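Local coordinates for 2,3-dihydroxy-2,3-dihydrophenylpropionate dehydrogenase (Pseudomonas sp. MC1, PDB 5XTF), which catalyses the NAD-dependent oxidation of naphthalene cis-dihydrodiol to 1,2-dihydroxynaphthalene as a tetrameric short-chain dehydrogenase of aromatic hydrocarbon breakdown, at residues Q24-T29 / R41-A46. Numbering follows the deposited sequence.
Sequences QVVSIT and RSFKLA
Just past Ile28, which meets Phe43 across this contact, the hydroxyl OG1 of Thr29 is gripped by two backbone amides, those of Asn104 and Ala105, tying the end of the first strand to the loop after strand 100-103. This is the opening beta-alpha-beta unit of the SDR Rossmann fold: strand 25-28 lies near the middle of the parallel sheet, and helix 34-46 packs over it before the chain returns as strand 49-54. The joint itself is entirely apolar and rests on three buried side chains. The backbones come nearest at Val26 and Phe43, whose CA atoms are 7.7 Å apart. On the strand side Val26 does most of the touching, with Ile28 the lesser partner: the Val26 CG1 methyl lies 3.9 Å from Phe43 CB and equally close to CG and CD2, so it presses on the root of the aromatic side chain. That methyl sits between the backbone N and the carbonyl carbon (chi1 61°), while CG2 reaches over one face of the ring, 4.4 Å from Phe43 CD2. The two side chains cross at about a right angle. Phe43 itself has CG anti to its carbonyl carbon (chi1 -84°), which directs the ring from the helix toward the sheet, where Val50 and Ile102 of the flanking strands also touch it and Tyr48 stacks with it edge-to-face. Ile28, whose side chain is about 5 Å from that of the NAD-binding Asn104, extends this hydrophobic layer toward the cofactor end of the sheet. Its CD1 methyl makes a looser, oblique approach to the ring, 4.5 Å from Phe43 CD1.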
loop_
_atom_site.group_PDB
_atom_site.type_symbol
_atom_site.label_atom_id
_atom_site.label_comp_id
_atom_site.label_asym_id
_atom_site.label_seq_id
_atom_site.Cartn_x
_atom_site.Cartn_y
_atom_site.Cartn_z
ATOM N N GLN B 24 -12.310 29.069 -14.965
ATOM C CA GLN B 24 -12.561 27.814 -14.264
ATOM C C GLN B 24 -13.529 28.034 -13.113
ATOM O O GLN B 24 -13.577 29.111 -12.515
ATOM C CB GLN B 24 -11.274 27.185 -13.723
ATOM C CG GLN B 24 -10.260 26.827 -14.789
ATOM C CD GLN B 24 -10.784 25.797 -15.756
ATOM O OE1 GLN B 24 -10.848 24.618 -15.425
ATOM N NE2 GLN B 24 -11.162 26.234 -16.959
ATOM N N VAL B 25 -14.287 26.980 -12.804
ATOM C CA VAL B 25 -15.356 26.999 -11.814
ATOM C C VAL B 25 -15.227 25.759 -10.939
ATOM O O VAL B 25 -15.130 24.642 -11.460
ATOM C CB VAL B 25 -16.738 27.025 -12.487
ATOM C CG1 VAL B 25 -17.820 26.812 -11.461
ATOM C CG2 VAL B 25 -16.933 28.329 -13.256
ATOM N N VAL B 26 -15.248 25.948 -9.619
ATOM C CA VAL B 26 -15.112 24.850 -8.667
ATOM C C VAL B 26 -16.271 24.884 -7.681
ATOM O O VAL B 26 -16.711 25.960 -7.263
ATOM C CB VAL B 26 -13.766 24.899 -7.912
ATOM C CG1 VAL B 26 -13.637 26.186 -7.107
ATOM C CG2 VAL B 26 -13.611 23.678 -7.001
ATOM N N SER B 27 -16.738 23.705 -7.277
ATOM C CA SER B 27 -17.810 23.588 -6.305
ATOM C C SER B 27 -17.356 22.732 -5.126
ATOM O O SER B 27 -16.886 21.612 -5.324
ATOM C CB SER B 27 -19.037 22.979 -6.961
ATOM O OG SER B 27 -20.072 22.935 -6.016
ATOM N N ILE B 28 -17.547 23.238 -3.907
ATOM C CA ILE B 28 -16.913 22.719 -2.691
ATOM C C ILE B 28 -17.989 22.403 -1.649
ATOM O O ILE B 28 -18.706 23.309 -1.223
ATOM C CB ILE B 28 -15.916 23.752 -2.127
ATOM C CG1 ILE B 28 -14.928 24.183 -3.218
ATOM C CG2 ILE B 28 -15.221 23.237 -0.866
ATOM C CD1 ILE B 28 -14.089 25.410 -2.882
ATOM N N THR B 29 -18.096 21.137 -1.220
ATOM C CA THR B 29 -18.900 20.817 -0.035
ATOM C C THR B 29 -18.054 20.950 1.240
ATOM O O THR B 29 -16.824 21.054 1.197
ATOM C CB THR B 29 -19.498 19.403 -0.085
ATOM O OG1 THR B 29 -18.490 18.443 0.273
ATOM C CG2 THR B 29 -20.076 19.067 -1.454
ATOM N N ARG B 41 -11.353 30.192 0.086
ATOM C CA ARG B 41 -10.438 31.318 0.035
ATOM C C ARG B 41 -9.300 31.057 -0.941
ATOM O O ARG B 41 -8.878 31.963 -1.668
ATOM C CB ARG B 41 -9.908 31.611 1.434
ATOM C CG ARG B 41 -11.007 32.007 2.393
ATOM C CD ARG B 41 -10.514 32.103 3.828
ATOM N NE ARG B 41 -11.595 32.492 4.729
ATOM C CZ ARG B 41 -11.568 32.355 6.052
ATOM N NH1 ARG B 41 -10.506 31.823 6.646
ATOM N NH2 ARG B 41 -12.613 32.738 6.787
ATOM N N SER B 42 -8.808 29.820 -0.998
ATOM C CA SER B 42 -7.658 29.544 -1.855
ATOM C C SER B 42 -8.039 29.542 -3.328
ATOM O O SER B 42 -7.290 30.057 -4.170
ATOM C CB SER B 42 -7.023 28.213 -1.465
ATOM O OG SER B 42 -6.160 28.413 -0.369
ATOM N N PHE B 43 -9.171 28.932 -3.671
ATOM C CA PHE B 43 -9.547 28.867 -5.076
ATOM C C PHE B 43 -10.016 30.230 -5.569
ATOM O O PHE B 43 -9.712 30.630 -6.704
ATOM C CB PHE B 43 -10.618 27.792 -5.291
ATOM C CG PHE B 43 -10.062 26.389 -5.445
ATOM C CD1 PHE B 43 -9.845 25.577 -4.333
ATOM C CD2 PHE B 43 -9.757 25.879 -6.701
ATOM C CE1 PHE B 43 -9.325 24.266 -4.472
ATOM C CE2 PHE B 43 -9.241 24.565 -6.843
ATOM C CZ PHE B 43 -9.023 23.772 -5.725
ATOM N N LYS B 44 -10.736 30.971 -4.721
ATOM C CA LYS B 44 -11.075 32.354 -5.062
ATOM C C LYS B 44 -9.819 33.170 -5.323
ATOM O O LYS B 44 -9.752 33.930 -6.292
ATOM C CB LYS B 44 -11.890 32.994 -3.941
ATOM C CG LYS B 44 -12.735 34.155 -4.389
ATOM C CD LYS B 44 -14.016 33.662 -5.023
ATOM C CE LYS B 44 -14.806 34.826 -5.585
ATOM N NZ LYS B 44 -14.118 35.413 -6.768
ATOM N N LEU B 45 -8.800 33.004 -4.482
ATOM C CA LEU B 45 -7.569 33.761 -4.662
ATOM C C LEU B 45 -6.849 33.368 -5.952
ATOM O O LEU B 45 -6.243 34.224 -6.607
ATOM C CB LEU B 45 -6.669 33.570 -3.441
ATOM C CG LEU B 45 -5.403 34.410 -3.344
ATOM C CD1 LEU B 45 -5.741 35.897 -3.422
ATOM C CD2 LEU B 45 -4.652 34.058 -2.058
ATOM N N ALA B 46 -6.936 32.096 -6.354
ATOM C CA ALA B 46 -6.328 31.624 -7.593
ATOM C C ALA B 46 -7.128 31.999 -8.834
ATOM O O ALA B 46 -6.663 31.743 -9.946
ATOM C CB ALA B 46 -6.142 30.099 -7.542
#